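Local coordinates for enterotoxin SEN variant (Staphylococcus aureus, PDB 6KRY), which probably acts as a superantigen toxin, as in other staphylococcal enterotoxins, which tie MHC class II molecules to T-cell receptors, at residues 66-71 with 206-211; 79-84 with 105-110. One frame throughout, in Å; residues are numbered along the deposited sequence.

Interaction 1: 66-71 with 206-211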
# COMPACT_ATOMS: atom_id res chain seq x y z
N GLU A 66 7.79 10.03 1.05
CA GLU A 66 7.79 10.46 2.43
C GLU A 66 7.90 9.22 3.34
O GLU A 66 7.11 8.27 3.21
CB GLU A 66 6.51 11.24 2.75
CG GLU A 66 6.35 12.51 1.94
CD GLU A 66 4.95 13.15 1.92
OE1 GLU A 66 4.86 14.37 2.17
OE2 GLU A 66 3.96 12.45 1.55
N PHE A 67 8.85 9.29 4.29
CA PHE A 67 9.11 8.27 5.27
C PHE A 67 8.85 8.88 6.65
O PHE A 67 8.74 10.10 6.73
CB PHE A 67 10.55 7.80 5.26
CG PHE A 67 11.02 7.22 3.95
CD1 PHE A 67 10.65 5.95 3.56
CD2 PHE A 67 11.84 7.97 3.12
CE1 PHE A 67 11.07 5.44 2.34
CE2 PHE A 67 12.26 7.47 1.89
CZ PHE A 67 11.90 6.19 1.53
N ASN A 68 8.82 8.03 7.68
CA ASN A 68 8.48 8.50 9.03
C ASN A 68 9.76 8.87 9.79
O ASN A 68 9.66 9.24 10.96
CB ASN A 68 7.61 7.51 9.82
CG ASN A 68 8.32 6.23 10.22
OD1 ASN A 68 9.48 6.00 9.88
ND2 ASN A 68 7.65 5.37 10.96
N SER A 69 10.92 8.86 9.14
CA SER A 69 12.20 9.18 9.81
C SER A 69 13.23 9.62 8.78
O SER A 69 13.22 9.13 7.65
CB SER A 69 12.72 8.00 10.62
OG SER A 69 13.24 6.97 9.77
N SER A 70 14.19 10.43 9.24
CA SER A 70 15.38 10.79 8.52
C SER A 70 16.23 9.56 8.27
O SER A 70 16.88 9.40 7.23
CB SER A 70 16.16 11.85 9.31
OG SER A 70 15.47 13.08 9.25
N ASP A 71 16.27 8.66 9.25
CA ASP A 71 16.98 7.39 9.11
C ASP A 71 16.54 6.62 7.85
O ASP A 71 17.40 6.11 7.09
CB ASP A 71 16.77 6.53 10.36
CG ASP A 71 18.03 6.47 11.20
OD1 ASP A 71 19.02 5.83 10.71
OD2 ASP A 71 18.03 7.07 12.31
N PHE A 206 0.16 5.86 7.13
CA PHE A 206 0.65 4.76 7.95
C PHE A 206 1.71 3.92 7.22
O PHE A 206 2.50 3.21 7.89
CB PHE A 206 -0.48 3.87 8.48
CG PHE A 206 -1.18 2.97 7.49
CD1 PHE A 206 -2.09 3.49 6.58
CD2 PHE A 206 -0.98 1.61 7.52
CE1 PHE A 206 -2.78 2.67 5.71
CE2 PHE A 206 -1.68 0.79 6.66
CZ PHE A 206 -2.55 1.30 5.73
N TYR A 207 1.73 3.97 5.88
CA TYR A 207 2.74 3.23 5.10
C TYR A 207 4.14 3.89 5.17
O TYR A 207 5.09 3.33 4.59
CB TYR A 207 2.28 3.09 3.65
CG TYR A 207 1.11 2.18 3.42
CD1 TYR A 207 1.05 0.91 3.97
CD2 TYR A 207 0.10 2.54 2.54
CE1 TYR A 207 -0.02 0.06 3.71
CE2 TYR A 207 -0.98 1.71 2.27
CZ TYR A 207 -1.04 0.46 2.86
OH TYR A 207 -2.12 -0.36 2.63
N SER A 208 4.25 5.06 5.84
CA SER A 208 5.48 5.84 5.91
C SER A 208 6.56 5.10 6.70
O SER A 208 7.73 5.45 6.56
CB SER A 208 5.23 7.25 6.44
OG SER A 208 4.94 7.21 7.81
N ASP A 209 6.19 4.03 7.43
CA ASP A 209 7.13 3.22 8.17
C ASP A 209 7.96 2.33 7.23
O ASP A 209 8.98 1.77 7.64
CB ASP A 209 6.49 2.38 9.27
CG ASP A 209 5.52 1.30 8.81
OD1 ASP A 209 5.36 1.15 7.60
OD2 ASP A 209 4.89 0.61 9.69
N ASN A 210 7.52 2.21 5.97
CA ASN A 210 8.25 1.45 4.95
C ASN A 210 8.42 0.00 5.40
O ASN A 210 9.40 -0.66 5.08
CB ASN A 210 9.60 2.09 4.62
CG ASN A 210 10.01 1.80 3.21
OD1 ASN A 210 9.27 2.11 2.28
ND2 ASN A 210 11.15 1.14 3.04
N ARG A 211 7.46 -0.52 6.16
CA ARG A 211 7.60 -1.86 6.71
C ARG A 211 7.77 -2.86 5.57
O ARG A 211 7.01 -2.86 4.61
CB ARG A 211 6.39 -2.27 7.54
CG ARG A 211 6.57 -3.58 8.30
CD ARG A 211 5.51 -3.85 9.36
NE ARG A 211 5.91 -5.04 10.11
CZ ARG A 211 5.41 -5.41 11.28
NH1 ARG A 211 4.37 -4.78 11.79
NH2 ARG A 211 5.95 -6.42 11.94
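Phe67 and Asn210 meet because different first torsions bring their side chains to lie side by side, pointing the same way. In Phe67 the ring lies beside the backbone N (chi1 -59°), whereas the amide of Asn210 is anti to its own N (chi1 -151°). The side-chain carbonyl of Asn210 comes in at the ring edge, in its plane, with OD1 3.8 Å from Phe67 CE1; amide and ring stand almost at right angles. An oxygen placed there faces the slightly positive C-H rim rather than the pi cloud. The other arm of the amide, ND2, donates to Val107 O of strand 100-109.

Beside this pair the carbonyl of Ser208 reaches the other backbone. Ser208 O accepts a weak, bent hydrogen bond from Asn68 N (3.0 Å, 128° at the hydrogen) and a CA-H...O contact from Phe67 CA at 3.4 Å. The hydroxyl of Ser208 turns back to Gln205 O, leaving OG packed on Asn68 CB at 3.4 Å. The ND2 end of Asn68 meets Asp209 at CA and CB (ND2 to CB 3.6 Å), amide and carboxylate planes nearly perpendicular, while Asp209 OD1 accepts from Arg211 N in an Asx turn that shapes its own loop.

The contact joins the OB-fold, just ahead of helix 70-76, to the loop before strand 212-214 of the beta-grasp domain, across the interface between the two domains of this toxin family. Its chemistry implies that one weak hydrogen bond and van der Waals contact join the two segments, while the stronger link across the domain boundary is that of Asn210 to Val107, and Ser208 OG bonds within its own loop.

Interaction 2: 79-84 with 105-110; sequences KNIDIY and GGVTIY
Asp82 is the side chain to follow where strands 81-84 and 107-109 pair antiparallel. CB packs against Thr108 OG1 at 3.7 Å, the two side chains sharing one face of the sheet. With CG beside the backbone N (chi1 -61°), the carboxylate lies against the edge of the Tyr110 ring, Asp82 CG in the ring plane; carboxylate and ring are nearly perpendicular. OD1 touches the ring at CD1 (3.2 Å) and accepts from Asn36 N. OD2 takes a hydrogen from a water at 2.6 Å and another from Gln114 NE2. That water accepts from Thr108 OG1 and donates also to Ile109 O, stitching the buried acid to the opposite strand.

Asp82 and Thr108 form a hydrogen-bonded pair: Asp82 N to Thr108 O is 2.8 Å, and Thr108 N returns to Asp82 O at 3.1 Å. Tyr110 N to Asn80 O and Tyr84 N to Gly106 O extend the pairing at its two ends. On the other face Ile83 lies alongside Val107, whose CG1 also makes an apolar contact with Ile81 CG2 at 3.7 Å.

Within the OB-fold sheet, strand 31-37 pairs with 81-84, while Phe76 of helix 70-76 packs on Ile81, Val107 and Ile109, and Leu50 of strand 47-55 on Ile81 and Ile83.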
# COMPACT_ATOMS: atom_id res chain seq x y z
N LYS A 79 20.38 5.89 -3.86
CA LYS A 79 20.61 4.50 -4.18
C LYS A 79 19.62 4.06 -5.25
O LYS A 79 18.54 4.64 -5.38
CB LYS A 79 20.46 3.65 -2.91
CG LYS A 79 21.41 4.05 -1.77
CD LYS A 79 21.90 2.91 -0.92
CE LYS A 79 22.64 3.33 0.34
NZ LYS A 79 23.48 4.52 0.11
N ASN A 80 19.95 3.00 -5.98
CA ASN A 80 18.99 2.43 -6.93
C ASN A 80 17.86 1.76 -6.15
O ASN A 80 18.14 0.91 -5.32
CB ASN A 80 19.65 1.42 -7.87
CG ASN A 80 20.81 1.97 -8.69
OD1 ASN A 80 21.76 1.23 -8.94
ND2 ASN A 80 20.79 3.23 -9.07
N ILE A 81 16.60 2.14 -6.43
CA ILE A 81 15.45 1.70 -5.67
C ILE A 81 14.32 1.30 -6.63
O ILE A 81 14.23 1.77 -7.76
CB ILE A 81 14.99 2.78 -4.65
CG1 ILE A 81 14.73 4.14 -5.32
CG2 ILE A 81 15.98 2.96 -3.52
CD1 ILE A 81 14.07 5.14 -4.36
N ASP A 82 13.45 0.44 -6.12
CA ASP A 82 12.12 0.17 -6.66
C ASP A 82 11.08 0.85 -5.77
O ASP A 82 11.29 1.03 -4.57
CB ASP A 82 11.79 -1.32 -6.75
CG ASP A 82 12.72 -2.12 -7.66
OD1 ASP A 82 13.20 -1.55 -8.68
OD2 ASP A 82 12.98 -3.30 -7.31
N ILE A 83 9.96 1.23 -6.38
CA ILE A 83 8.93 1.91 -5.66
C ILE A 83 7.59 1.32 -6.03
O ILE A 83 7.25 1.23 -7.20
CB ILE A 83 8.97 3.43 -5.94
CG1 ILE A 83 10.34 4.06 -5.73
CG2 ILE A 83 7.92 4.12 -5.09
CD1 ILE A 83 11.04 4.47 -7.00
N TYR A 84 6.77 1.02 -5.00
CA TYR A 84 5.48 0.51 -5.23
C TYR A 84 4.55 1.13 -4.20
O TYR A 84 4.78 0.97 -3.02
CB TYR A 84 5.42 -1.03 -5.11
CG TYR A 84 4.11 -1.60 -5.62
CD1 TYR A 84 2.94 -1.44 -4.88
CD2 TYR A 84 4.02 -2.22 -6.85
CE1 TYR A 84 1.72 -1.88 -5.37
CE2 TYR A 84 2.82 -2.67 -7.35
CZ TYR A 84 1.66 -2.52 -6.59
OH TYR A 84 0.46 -2.94 -7.07
N GLY A 105 6.45 5.77 1.89
CA GLY A 105 7.24 4.53 1.90
C GLY A 105 7.24 3.86 0.54
O GLY A 105 7.43 4.54 -0.50
N GLY A 106 7.02 2.54 0.54
CA GLY A 106 6.91 1.77 -0.71
C GLY A 106 8.26 1.52 -1.39
O GLY A 106 8.27 1.07 -2.52
N VAL A 107 9.38 1.70 -0.68
CA VAL A 107 10.70 1.68 -1.28
C VAL A 107 11.52 0.46 -0.82
O VAL A 107 11.58 0.11 0.34
CB VAL A 107 11.45 2.99 -0.99
CG1 VAL A 107 12.93 2.95 -1.39
CG2 VAL A 107 10.75 4.12 -1.73
N THR A 108 12.15 -0.18 -1.82
CA THR A 108 13.11 -1.25 -1.61
C THR A 108 14.35 -0.95 -2.45
O THR A 108 14.24 -0.42 -3.56
CB THR A 108 12.52 -2.63 -1.97
OG1 THR A 108 11.94 -2.55 -3.27
CG2 THR A 108 11.52 -3.08 -0.92
N ILE A 109 15.52 -1.31 -1.92
CA ILE A 109 16.78 -1.34 -2.68
C ILE A 109 16.58 -2.25 -3.90
O ILE A 109 15.98 -3.33 -3.78
CB ILE A 109 17.94 -1.78 -1.75
CG1 ILE A 109 18.28 -0.73 -0.68
CG2 ILE A 109 19.17 -2.21 -2.55
CD1 ILE A 109 18.85 0.55 -1.20
N TYR A 110 17.03 -1.79 -5.07
CA TYR A 110 16.86 -2.49 -6.29
C TYR A 110 17.90 -3.61 -6.40
O TYR A 110 17.54 -4.72 -6.71
CB TYR A 110 16.98 -1.54 -7.49
CG TYR A 110 17.16 -2.25 -8.81
CD1 TYR A 110 16.08 -2.79 -9.47
CD2 TYR A 110 18.42 -2.36 -9.38
CE1 TYR A 110 16.24 -3.43 -10.69
CE2 TYR A 110 18.60 -3.03 -10.59
CZ TYR A 110 17.50 -3.54 -11.25
OH TYR A 110 17.68 -4.19 -12.44
O HOH W 1 13.51 -3.85 -4.81

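How the interactions relate
Interactions 1 and 2 lie with their centres about 12 Å apart and touch directly. Glu66 O is 2.9 Å from Gly105 N, a probable hydrogen bond that ties the end of strand 60-66 to Gly105, at the start of 105-110. Asn210 of interaction 1, from the beta-grasp side, also touches interaction 2: its bond from ND2 to Val107 O measures 2.9 Å, and its OD1 packs against the backbone of Gly105 and Gly106. This asparagine thus links the interdomain junction to the OB-fold sheet. Helix 70-76 leads along the chain from 66-71 to 79-84; its Leu72 touches Phe67 and Asn210, whereas Phe76 touches Asn210 and also Ile81, Val107 and Ile109.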